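Long-range contacts in cytosolic acyl coenzyme A thioester hydrolase (Mus musculus, PDB 2V1O), which hydrolyses fatty acyl-CoAs, palmitoyl-CoA above all, to free fatty acids and coenzyme A, and is represented here by its N-terminal hotdog domain: residues A48-V53 with A104-V109; S78-E83 with D117-V122; G65-V70 with E91-G96. All blocks are in the same frame, centred on the assembly; numbering follows the deposited sequence.

Contact 1 (A48-V53 with A104-V109); sequences AALARV and ATLWYV. With COA (coenzyme A), chain G.
L50 lays its CD1 methyl over one face of the Y108 ring, 4.1 Å from the ring centroid, where two antiparallel strands of the hotdog sheet meet under helix 19-38. This is the tight side: L50 CG stands anti to the backbone N (chi1 -178°), carrying the methyl to the ring; A48 CB packs on Y108 CB and L106 CB on L50 CD1, while V53 packs on L106. Y108 OH bonds to E27 of the helix. The other face is closed by coenzyme A and helix 130-146. There R52 and W107 lie side by side, their CB atoms on the adenine, R52 CB 3.3 Å from its N1A. The indole and guanidinium planes stand 73° apart; the guanidinium is held by E54 and E146 of its own chain and by D57 of the second subunit, whose strand extends the sheet. The looser place is A49, partly exposed, whose CB meets V109 O and pantetheine C6P. Between L50 and R52 a classic beta bulge sets both A51 and R52 against W107. Next to it, L50 O accepts from pantetheine N4P at 2.9 Å, and W107 O accepts twice, from A51 N at 2.8 Å and R52 N at 3.2 Å.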
loop_
_atom_site.group_PDB
_atom_site.type_symbol
_atom_site.label_atom_id
_atom_site.label_comp_id
_atom_site.label_asym_id
_atom_site.label_seq_id
_atom_site.Cartn_x
_atom_site.Cartn_y
_atom_site.Cartn_z
ATOM N N ALA A 48 -10.144 -15.376 14.837
ATOM C CA ALA A 48 -11.518 -15.334 14.361
ATOM C C ALA A 48 -11.541 -15.131 12.846
ATOM O O ALA A 48 -10.884 -14.224 12.337
ATOM C CB ALA A 48 -12.268 -14.220 15.060
ATOM N N ALA A 49 -12.288 -15.983 12.138
ATOM C CA ALA A 49 -12.482 -15.865 10.684
ATOM C C ALA A 49 -13.877 -15.323 10.355
ATOM O O ALA A 49 -14.862 -15.744 10.966
ATOM C CB ALA A 49 -12.286 -17.221 10.020
ATOM N N LEU A 50 -13.969 -14.412 9.381
ATOM C CA LEU A 50 -15.280 -13.891 8.972
ATOM C C LEU A 50 -16.107 -14.973 8.294
ATOM O O LEU A 50 -15.713 -15.506 7.255
ATOM C CB LEU A 50 -15.151 -12.669 8.047
ATOM C CG LEU A 50 -16.482 -12.040 7.603
ATOM C CD1 LEU A 50 -17.208 -11.402 8.783
ATOM C CD2 LEU A 50 -16.267 -11.024 6.508
ATOM N N ALA A 51 -17.254 -15.283 8.887
ATOM C CA ALA A 51 -18.178 -16.258 8.307
ATOM C C ALA A 51 -19.318 -15.615 7.511
ATOM O O ALA A 51 -19.767 -16.170 6.505
ATOM C CB ALA A 51 -18.732 -17.191 9.391
ATOM N N ARG A 52 -19.786 -14.448 7.948
ATOM C CA ARG A 52 -20.986 -13.859 7.365
ATOM C C ARG A 52 -21.028 -12.350 7.557
ATOM O O ARG A 52 -20.637 -11.831 8.608
ATOM C CB ARG A 52 -22.226 -14.490 8.024
ATOM C CG ARG A 52 -23.591 -14.071 7.477
ATOM C CD ARG A 52 -24.646 -14.875 8.231
ATOM N NE ARG A 52 -26.034 -14.527 7.948
ATOM C CZ ARG A 52 -26.819 -15.180 7.093
ATOM N NH1 ARG A 52 -26.343 -16.192 6.374
ATOM N NH2 ARG A 52 -28.090 -14.811 6.941
ATOM N N VAL A 53 -21.494 -11.667 6.522
ATOM C CA VAL A 53 -21.848 -10.252 6.602
ATOM C C VAL A 53 -23.353 -10.142 6.388
ATOM O O VAL A 53 -23.885 -10.623 5.381
ATOM C CB VAL A 53 -21.114 -9.421 5.531
ATOM C CG1 VAL A 53 -21.509 -7.943 5.633
ATOM C CG2 VAL A 53 -19.604 -9.600 5.670
ATOM N N ALA A 104 -23.261 -2.228 10.318
ATOM C CA ALA A 104 -23.116 -3.576 9.773
ATOM C C ALA A 104 -23.075 -4.594 10.906
ATOM O O ALA A 104 -22.665 -4.272 12.021
ATOM C CB ALA A 104 -21.853 -3.679 8.906
ATOM N N THR A 105 -23.524 -5.813 10.621
ATOM C CA THR A 105 -23.413 -6.908 11.566
ATOM C C THR A 105 -22.626 -8.038 10.899
ATOM O O THR A 105 -22.867 -8.382 9.737
ATOM C CB THR A 105 -24.790 -7.391 12.059
ATOM O OG1 THR A 105 -25.434 -6.332 12.775
ATOM C CG2 THR A 105 -24.662 -8.612 12.988
ATOM N N LEU A 106 -21.686 -8.594 11.651
ATOM C CA LEU A 106 -20.798 -9.629 11.149
ATOM C C LEU A 106 -20.810 -10.829 12.079
ATOM O O LEU A 106 -20.977 -10.678 13.287
ATOM C CB LEU A 106 -19.368 -9.095 11.075
ATOM C CG LEU A 106 -19.089 -7.697 10.505
ATOM C CD1 LEU A 106 -17.687 -7.236 10.904
ATOM C CD2 LEU A 106 -19.245 -7.696 9.008
ATOM N N TRP A 107 -20.576 -12.009 11.506
ATOM C CA TRP A 107 -20.397 -13.229 12.277
ATOM C C TRP A 107 -19.012 -13.793 12.040
ATOM O O TRP A 107 -18.569 -13.921 10.889
ATOM C CB TRP A 107 -21.456 -14.274 11.904
ATOM C CG TRP A 107 -22.836 -13.860 12.291
ATOM C CD1 TRP A 107 -23.687 -13.072 11.570
ATOM C CD2 TRP A 107 -23.534 -14.216 13.495
ATOM N NE1 TRP A 107 -24.874 -12.915 12.246
ATOM C CE2 TRP A 107 -24.805 -13.602 13.433
ATOM C CE3 TRP A 107 -23.204 -14.989 14.621
ATOM C CZ2 TRP A 107 -25.759 -13.739 14.456
ATOM C CZ3 TRP A 107 -24.156 -15.128 15.639
ATOM C CH2 TRP A 107 -25.416 -14.500 15.545
ATOM N N TYR A 108 -18.344 -14.121 13.145
ATOM C CA TYR A 108 -17.017 -14.718 13.142
ATOM C C TYR A 108 -17.045 -16.087 13.806
ATOM O O TYR A 108 -17.867 -16.343 14.675
ATOM C CB TYR A 108 -16.031 -13.819 13.891
ATOM C CG TYR A 108 -15.693 -12.560 13.137
ATOM C CD1 TYR A 108 -14.573 -12.513 12.297
ATOM C CD2 TYR A 108 -16.493 -11.418 13.245
ATOM C CE1 TYR A 108 -14.259 -11.366 11.580
ATOM C CE2 TYR A 108 -16.177 -10.251 12.521
ATOM C CZ TYR A 108 -15.063 -10.242 11.697
ATOM O OH TYR A 108 -14.729 -9.109 10.982
ATOM N N VAL A 109 -16.123 -16.940 13.392
ATOM C CA VAL A 109 -15.937 -18.261 13.969
ATOM C C VAL A 109 -14.443 -18.419 14.311
ATOM O O VAL A 109 -13.593 -18.187 13.455
ATOM C CB VAL A 109 -16.403 -19.367 12.982
ATOM C CG1 VAL A 109 -16.128 -20.756 13.542
ATOM C CG2 VAL A 109 -17.901 -19.201 12.629
HETATM N N1A COA G . -22.495 -17.546 9.200
HETATM C C2A COA G . -22.632 -17.612 10.567
HETATM N N3A COA G . -22.205 -18.735 11.238
HETATM C C4A COA G . -21.651 -19.762 10.541
HETATM C C5A COA G . -21.495 -19.715 9.163
HETATM C C6A COA G . -21.924 -18.586 8.486
HETATM N N6A COA G . -21.817 -18.502 7.162
HETATM N N7A COA G . -20.917 -20.877 8.761
HETATM C C8A COA G . -20.710 -21.645 9.852
HETATM N N9A COA G . -21.159 -20.965 10.952
HETATM C C1B COA G . -21.006 -21.328 12.361
HETATM C C2B COA G . -21.978 -22.424 12.772
HETATM O O2B COA G . -23.263 -21.897 13.016
HETATM C C3B COA G . -21.269 -22.991 13.992
HETATM O O3B COA G . -21.562 -22.261 15.169
HETATM P P3B COA G . -22.579 -22.826 16.287
HETATM O O7A COA G . -23.946 -22.822 15.685
HETATM O O8A COA G . -22.167 -24.237 16.636
HETATM O O9A COA G . -22.522 -21.919 17.490
HETATM C C4B COA G . -19.790 -22.781 13.670
HETATM O O4B COA G . -19.726 -21.859 12.597
HETATM C C5B COA G . -19.071 -24.072 13.295
HETATM O O5B COA G . -19.807 -24.799 12.337
HETATM P P1A COA G . -19.132 -26.089 11.665
HETATM O O1A COA G . -18.375 -26.855 12.714
HETATM O O2A COA G . -20.221 -26.891 10.987
HETATM O O3A COA G . -18.082 -25.533 10.579
HETATM P P2A COA G . -18.423 -25.221 9.042
HETATM O O4A COA G . -19.818 -24.674 8.863
HETATM O O5A COA G . -18.147 -26.416 8.159
HETATM O O6A COA G . -17.324 -24.101 8.709
HETATM C CBP COA G . -16.324 -21.918 8.732
HETATM C CCP COA G . -17.464 -22.796 9.249
HETATM C CDP COA G . -16.642 -20.456 9.066
HETATM C CEP COA G . -15.064 -22.337 9.491
HETATM C CAP COA G . -16.180 -22.132 7.219
HETATM O OAP COA G . -17.378 -21.814 6.539
HETATM C C9P COA G . -15.036 -21.349 6.621
HETATM O O9P COA G . -13.725 -21.784 6.820
HETATM N N8P COA G . -15.346 -20.268 5.918
HETATM C C7P COA G . -14.340 -19.328 5.455
HETATM C C6P COA G . -13.889 -18.384 6.569
HETATM C C5P COA G . -12.873 -17.412 6.013
HETATM O O5P COA G . -11.733 -17.819 5.727
HETATM N N4P COA G . -13.278 -16.149 5.861
HETATM C C3P COA G . -12.644 -15.202 4.948
HETATM C C2P COA G . -12.735 -15.612 3.461
HETATM S S1P COA G . -11.804 -14.382 2.521
#

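Contact 2 (S78-E83 with D117-V122); sequences SKHSVE and DKVLEV. With COA (coenzyme A), chain G.
The turn between strands 67-77 and 82-91 belongs to the coenzyme A pocket, where it meets the 3'-phosphate, and the loop that follows strand 98-112 packs on its K79 and H80, chiefly with V119, E121 and V122. Backbone holds the two together: V122 N gives K79 O a nearly straight bond of 2.8 Å (171°), and a water donates to both K79 O and V122 O, closing a second bridge beside the first.

H80 is the side chain in the middle. Its CG lies beside the backbone N (chi1 -51°), which swings the imidazole over to the loop, where ND1 makes a weak bond to L120 O at the ring edge. V119 CG1 presses on H80 CB at 3.6 Å, while E121 CG approaches CE1, the carboxylate and ring planes being 52° apart. On the outer, exposed side K79 runs fully extended alongside E121, both chains pointing the same way; the salt bridge from K79 NZ to E121 OE2 is long, at 4.0 Å. Inward, V122 is buried: CG1 crosses V82 CG2 at about a right angle, 3.8 Å away, and CG2 sits against the backbone around H80 and S81, with H37 and C38 of helix 19-38 beyond.

The phosphate is met from the turn. S78 OG donates to O9A of coenzyme A at 2.6 Å, and H80 N donates to the same oxygen at 2.9 Å, so one phosphate oxygen is gripped twice. V119 CG1 also touches C5B of the ribose, which makes the loop a second wall. Together the hairpin turn and the loop form the nucleotide end of a coenzyme A site completed by F58 and D57 of the second subunit, at a hotdog dimer interface.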
loop_
_atom_site.group_PDB
_atom_site.type_symbol
_atom_site.label_atom_id
_atom_site.label_comp_id
_atom_site.label_asym_id
_atom_site.label_seq_id
_atom_site.Cartn_x
_atom_site.Cartn_y
_atom_site.Cartn_z
ATOM N N SER A 78 -22.711 -17.562 20.311
ATOM C CA SER A 78 -23.277 -18.905 20.313
ATOM C C SER A 78 -22.166 -19.854 20.766
ATOM O O SER A 78 -21.115 -19.393 21.236
ATOM C CB SER A 78 -23.802 -19.276 18.923
ATOM O OG SER A 78 -22.738 -19.400 17.984
ATOM N N LYS A 79 -22.379 -21.164 20.630
ATOM C CA LYS A 79 -21.365 -22.127 21.066
ATOM C C LYS A 79 -20.028 -21.938 20.337
ATOM O O LYS A 79 -18.969 -22.001 20.964
ATOM C CB LYS A 79 -21.858 -23.572 20.922
ATOM C CG LYS A 79 -20.893 -24.588 21.541
ATOM C CD LYS A 79 -21.479 -25.982 21.668
ATOM C CE LYS A 79 -20.421 -26.950 22.180
ATOM N NZ LYS A 79 -20.983 -28.310 22.446
ATOM N N HIS A 80 -20.096 -21.689 19.028
ATOM C CA HIS A 80 -18.905 -21.592 18.178
ATOM C C HIS A 80 -18.852 -20.350 17.288
ATOM O O HIS A 80 -18.097 -20.322 16.311
ATOM C CB HIS A 80 -18.780 -22.833 17.287
ATOM C CG HIS A 80 -18.874 -24.127 18.027
ATOM N ND1 HIS A 80 -17.830 -24.648 18.757
ATOM C CD2 HIS A 80 -19.894 -25.010 18.143
ATOM C CE1 HIS A 80 -18.199 -25.801 19.289
ATOM N NE2 HIS A 80 -19.447 -26.042 18.933
ATOM N N SER A 81 -19.629 -19.319 17.615
ATOM C CA SER A 81 -19.632 -18.112 16.782
ATOM C C SER A 81 -19.866 -16.820 17.578
ATOM O O SER A 81 -20.381 -16.849 18.701
ATOM C CB SER A 81 -20.613 -18.238 15.598
ATOM O OG SER A 81 -21.944 -17.892 15.952
ATOM N N VAL A 82 -19.476 -15.701 16.967
ATOM C CA VAL A 82 -19.524 -14.374 17.582
ATOM C C VAL A 82 -20.250 -13.420 16.645
ATOM O O VAL A 82 -19.899 -13.318 15.466
ATOM C CB VAL A 82 -18.087 -13.814 17.817
ATOM C CG1 VAL A 82 -18.124 -12.407 18.487
ATOM C CG2 VAL A 82 -17.237 -14.793 18.628
ATOM N N GLU A 83 -21.254 -12.719 17.168
ATOM C CA GLU A 83 -21.923 -11.673 16.407
ATOM C C GLU A 83 -21.340 -10.321 16.807
ATOM O O GLU A 83 -21.230 -10.012 17.999
ATOM C CB GLU A 83 -23.434 -11.698 16.652
ATOM C CG GLU A 83 -24.210 -10.730 15.772
ATOM C CD GLU A 83 -25.610 -10.451 16.299
ATOM O OE1 GLU A 83 -25.742 -10.142 17.502
ATOM O OE2 GLU A 83 -26.574 -10.550 15.508
ATOM N N ASP A 117 -8.300 -25.284 10.461
ATOM C CA ASP A 117 -9.757 -25.322 10.311
ATOM C C ASP A 117 -10.502 -25.968 11.491
ATOM O O ASP A 117 -11.677 -26.317 11.364
ATOM C CB ASP A 117 -10.167 -25.960 8.970
ATOM C CG ASP A 117 -9.781 -25.108 7.763
ATOM O OD1 ASP A 117 -9.770 -23.863 7.874
ATOM O OD2 ASP A 117 -9.497 -25.691 6.693
ATOM N N LYS A 118 -9.827 -26.110 12.635
ATOM C CA LYS A 118 -10.491 -26.568 13.857
ATOM C C LYS A 118 -11.296 -25.431 14.466
ATOM O O LYS A 118 -10.736 -24.422 14.891
ATOM C CB LYS A 118 -9.503 -27.104 14.897
ATOM C CG LYS A 118 -10.198 -27.708 16.116
ATOM C CD LYS A 118 -9.243 -27.939 17.276
ATOM C CE LYS A 118 -9.950 -28.629 18.435
ATOM N NZ LYS A 118 -9.042 -28.814 19.601
ATOM N N VAL A 119 -12.609 -25.623 14.510
ATOM C CA VAL A 119 -13.542 -24.653 15.084
ATOM C C VAL A 119 -13.547 -24.808 16.607
ATOM O O VAL A 119 -13.673 -25.929 17.134
ATOM C CB VAL A 119 -14.968 -24.874 14.519
ATOM C CG1 VAL A 119 -16.012 -24.056 15.290
ATOM C CG2 VAL A 119 -15.013 -24.556 13.029
ATOM N N LEU A 120 -13.412 -23.687 17.308
ATOM C CA LEU A 120 -13.335 -23.710 18.765
ATOM C C LEU A 120 -14.590 -23.164 19.432
ATOM O O LEU A 120 -15.378 -22.444 18.811
ATOM C CB LEU A 120 -12.110 -22.929 19.248
ATOM C CG LEU A 120 -10.750 -23.398 18.720
ATOM C CD1 LEU A 120 -9.676 -22.508 19.267
ATOM C CD2 LEU A 120 -10.483 -24.860 19.088
ATOM N N GLU A 121 -14.771 -23.531 20.698
ATOM C CA GLU A 121 -15.845 -22.991 21.518
ATOM C C GLU A 121 -15.547 -21.538 21.894
ATOM O O GLU A 121 -14.413 -21.187 22.256
ATOM C CB GLU A 121 -16.053 -23.847 22.771
ATOM C CG GLU A 121 -16.653 -25.221 22.465
ATOM C CD GLU A 121 -16.803 -26.119 23.689
ATOM O OE1 GLU A 121 -16.423 -25.708 24.810
ATOM O OE2 GLU A 121 -17.302 -27.252 23.524
ATOM N N VAL A 122 -16.573 -20.702 21.786
ATOM C CA VAL A 122 -16.477 -19.277 22.101
ATOM C C VAL A 122 -16.833 -19.060 23.584
ATOM O O VAL A 122 -17.832 -19.595 24.058
ATOM C CB VAL A 122 -17.443 -18.457 21.211
ATOM C CG1 VAL A 122 -17.498 -17.004 21.651
ATOM C CG2 VAL A 122 -17.023 -18.534 19.742
HETATM N N1A COA G . -22.495 -17.546 9.200
HETATM C C2A COA G . -22.632 -17.612 10.567
HETATM N N3A COA G . -22.205 -18.735 11.238
HETATM C C4A COA G . -21.651 -19.762 10.541
HETATM C C5A COA G . -21.495 -19.715 9.163
HETATM C C6A COA G . -21.924 -18.586 8.486
HETATM N N6A COA G . -21.817 -18.502 7.162
HETATM N N7A COA G . -20.917 -20.877 8.761
HETATM C C8A COA G . -20.710 -21.645 9.852
HETATM N N9A COA G . -21.159 -20.965 10.952
HETATM C C1B COA G . -21.006 -21.328 12.361
HETATM C C2B COA G . -21.978 -22.424 12.772
HETATM O O2B COA G . -23.263 -21.897 13.016
HETATM C C3B COA G . -21.269 -22.991 13.992
HETATM O O3B COA G . -21.562 -22.261 15.169
HETATM P P3B COA G . -22.579 -22.826 16.287
HETATM O O7A COA G . -23.946 -22.822 15.685
HETATM O O8A COA G . -22.167 -24.237 16.636
HETATM O O9A COA G . -22.522 -21.919 17.490
HETATM C C4B COA G . -19.790 -22.781 13.670
HETATM O O4B COA G . -19.726 -21.859 12.597
HETATM C C5B COA G . -19.071 -24.072 13.295
HETATM O O5B COA G . -19.807 -24.799 12.337
HETATM P P1A COA G . -19.132 -26.089 11.665
HETATM O O1A COA G . -18.375 -26.855 12.714
HETATM O O2A COA G . -20.221 -26.891 10.987
HETATM O O3A COA G . -18.082 -25.533 10.579
HETATM P P2A COA G . -18.423 -25.221 9.042
HETATM O O4A COA G . -19.818 -24.674 8.863
HETATM O O5A COA G . -18.147 -26.416 8.159
HETATM O O6A COA G . -17.324 -24.101 8.709
HETATM C CBP COA G . -16.324 -21.918 8.732
HETATM C CCP COA G . -17.464 -22.796 9.249
HETATM C CDP COA G . -16.642 -20.456 9.066
HETATM C CEP COA G . -15.064 -22.337 9.491
HETATM C CAP COA G . -16.180 -22.132 7.219
HETATM O OAP COA G . -17.378 -21.814 6.539
HETATM C C9P COA G . -15.036 -21.349 6.621
HETATM O O9P COA G . -13.725 -21.784 6.820
HETATM N N8P COA G . -15.346 -20.268 5.918
HETATM C C7P COA G . -14.340 -19.328 5.455
HETATM C C6P COA G . -13.889 -18.384 6.569
HETATM C C5P COA G . -12.873 -17.412 6.013
HETATM O O5P COA G . -11.733 -17.819 5.727
HETATM N N4P COA G . -13.278 -16.149 5.861
HETATM C C3P COA G . -12.644 -15.202 4.948
HETATM C C2P COA G . -12.735 -15.612 3.461
HETATM S S1P COA G . -11.804 -14.382 2.521
HETATM O O HOH W 1 -19.073 -22.183 23.687
#

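Contact 3 (G65-V70 with E91-G96); sequences GEVAHV and ENILTG
E66 and N92 cross at a slant where strand 67-77 of the hotdog sheet pairs with the far end of strand 82-91, and the E66 carboxylate plane is turned 81° from the N92 amide plane. N92 ND2 donates to E66 OE2 at 3.2 Å; E66 OE2 accepts with its anti lone pair and lies close to the N92 amide plane. The other carboxylate oxygen, OE1, accepts from the backbone N of C63, so each carboxylate oxygen has a partner.

Next to this polar pair the backbones form a single antiparallel hydrogen-bonded pair, V67 with E91. V67 N reaches E91 O at 2.8 Å in an almost straight bond, and E91 N returns one to V67 O. The side chains of V67 and E91 leave on the same face of the sheet. V67 CG2 meets I93 CG2 at 3.9 Å, the two side chains crossing at about a right angle. E91, its chain extended, passes obliquely by H69, ring and carboxylate planes 51° apart. The stronger partner of E91 is R36 of the third subunit, bound in a salt bridge; V67 and I93 also pack on that subunit, against I32 and T35, so this corner of the domain forms part of an assembly interface.

Past the bridge the chain turns sharply. N92 CG lies anti to the backbone N (chi1 -174°), and in this position OD1 accepts from the turn that follows: L94 N and T95 N both donate to it, from opposite faces of its plane, giving an Asx turn and an Asx motif at once. One water links the segments again, donating to G65 O at 2.8 Å and accepting from I93 N at 2.9 Å.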
loop_
_atom_site.group_PDB
_atom_site.type_symbol
_atom_site.label_atom_id
_atom_site.label_comp_id
_atom_site.label_asym_id
_atom_site.label_seq_id
_atom_site.Cartn_x
_atom_site.Cartn_y
_atom_site.Cartn_z
ATOM N N GLY A 65 -10.382 13.321 2.986
ATOM C CA GLY A 65 -10.051 14.298 4.010
ATOM C C GLY A 65 -10.955 14.226 5.226
ATOM O O GLY A 65 -10.646 14.808 6.261
ATOM N N GLU A 66 -12.081 13.530 5.096
ATOM C CA GLU A 66 -12.939 13.253 6.254
ATOM C C GLU A 66 -12.364 12.081 7.047
ATOM O O GLU A 66 -11.590 11.281 6.508
ATOM C CB GLU A 66 -14.392 13.016 5.825
ATOM C CG GLU A 66 -14.997 14.264 5.189
ATOM C CD GLU A 66 -16.451 14.122 4.773
ATOM O OE1 GLU A 66 -16.907 12.995 4.468
ATOM O OE2 GLU A 66 -17.137 15.168 4.740
ATOM N N VAL A 67 -12.719 12.009 8.330
ATOM C CA VAL A 67 -12.212 10.970 9.216
ATOM C C VAL A 67 -13.295 9.915 9.392
ATOM O O VAL A 67 -14.409 10.222 9.824
ATOM C CB VAL A 67 -11.802 11.514 10.609
ATOM C CG1 VAL A 67 -11.449 10.352 11.556
ATOM C CG2 VAL A 67 -10.637 12.512 10.497
ATOM N N ALA A 68 -12.951 8.682 9.037
ATOM C CA ALA A 68 -13.807 7.527 9.273
ATOM C C ALA A 68 -13.607 7.039 10.709
ATOM O O ALA A 68 -12.486 6.727 11.112
ATOM C CB ALA A 68 -13.465 6.434 8.293
ATOM N N HIS A 69 -14.687 7.010 11.478
ATOM C CA HIS A 69 -14.676 6.476 12.841
ATOM C C HIS A 69 -15.355 5.118 12.810
ATOM O O HIS A 69 -16.501 5.028 12.398
ATOM C CB HIS A 69 -15.465 7.387 13.786
ATOM C CG HIS A 69 -14.762 8.656 14.160
ATOM N ND1 HIS A 69 -14.719 9.760 13.333
ATOM C CD2 HIS A 69 -14.124 9.016 15.299
ATOM C CE1 HIS A 69 -14.056 10.731 13.935
ATOM N NE2 HIS A 69 -13.690 10.308 15.130
ATOM N N VAL A 70 -14.656 4.070 13.245
ATOM C CA VAL A 70 -15.215 2.711 13.239
ATOM C C VAL A 70 -15.234 2.143 14.657
ATOM O O VAL A 70 -14.209 2.119 15.349
ATOM C CB VAL A 70 -14.445 1.769 12.267
ATOM C CG1 VAL A 70 -15.052 0.364 12.285
ATOM C CG2 VAL A 70 -14.463 2.325 10.857
ATOM N N GLU A 91 -16.540 12.025 9.990
ATOM C CA GLU A 91 -16.357 13.298 10.653
ATOM C C GLU A 91 -15.582 14.216 9.738
ATOM O O GLU A 91 -14.459 13.907 9.320
ATOM C CB GLU A 91 -15.603 13.150 11.979
ATOM C CG GLU A 91 -15.483 14.468 12.729
ATOM C CD GLU A 91 -14.473 14.444 13.871
ATOM O OE1 GLU A 91 -13.672 13.493 13.977
ATOM O OE2 GLU A 91 -14.473 15.408 14.653
ATOM N N ASN A 92 -16.197 15.339 9.417
ATOM C CA ASN A 92 -15.507 16.370 8.691
ATOM C C ASN A 92 -14.865 17.285 9.722
ATOM O O ASN A 92 -15.561 18.001 10.450
ATOM C CB ASN A 92 -16.462 17.115 7.754
ATOM C CG ASN A 92 -15.745 18.114 6.870
ATOM O OD1 ASN A 92 -15.046 18.996 7.355
ATOM N ND2 ASN A 92 -15.917 17.978 5.560
ATOM N N ILE A 93 -13.537 17.234 9.802
ATOM C CA ILE A 93 -12.799 17.982 10.829
ATOM C C ILE A 93 -12.569 19.469 10.498
ATOM O O ILE A 93 -12.036 20.222 11.320
ATOM C CB ILE A 93 -11.481 17.271 11.242
ATOM C CG1 ILE A 93 -10.554 17.082 10.035
ATOM C CG2 ILE A 93 -11.802 15.921 11.942
ATOM C CD1 ILE A 93 -9.247 16.361 10.372
ATOM N N LEU A 94 -12.957 19.875 9.290
ATOM C CA LEU A 94 -12.984 21.295 8.925
ATOM C C LEU A 94 -14.291 21.965 9.356
ATOM O O LEU A 94 -14.271 23.091 9.853
ATOM C CB LEU A 94 -12.764 21.505 7.418
ATOM C CG LEU A 94 -11.554 20.894 6.706
ATOM C CD1 LEU A 94 -11.436 21.511 5.310
ATOM C CD2 LEU A 94 -10.260 21.080 7.482
ATOM N N THR A 95 -15.416 21.270 9.164
ATOM C CA THR A 95 -16.740 21.820 9.482
ATOM C C THR A 95 -17.264 21.367 10.845
ATOM O O THR A 95 -18.098 22.044 11.449
ATOM C CB THR A 95 -17.804 21.457 8.408
ATOM O OG1 THR A 95 -17.974 20.039 8.365
ATOM C CG2 THR A 95 -17.395 21.953 7.029
ATOM N N GLY A 96 -16.781 20.219 11.316
ATOM C CA GLY A 96 -17.294 19.597 12.536
ATOM C C GLY A 96 -18.448 18.626 12.309
ATOM O O GLY A 96 -18.841 17.909 13.233
HETATM O O HOH W 2 -12.549 16.601 7.178
#

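In the fold
All three contacts reach one antiparallel hotdog sheet, ordered 2-5, 67-77, 82-91, 98-112, 46-57. Contact 1 joins its last two strands; contact 2 lies next to it, centres 11 Å apart, and Y108 O is probably hydrogen-bonded to V82 N between them. Both line the same coenzyme A site, contact 1 at the adenine and pantetheine, contact 2 at the 3'-phosphate. Contact 3 sits across the chain's centre, 36 Å from contact 2 and 27 Å from contact 1, centre to centre. Along the sequence both its segments fall between those of contact 1, whereas they alternate with those of contact 2. Contact 3 meets the third subunit and has the E66 side chain about 9 Å from another coenzyme A.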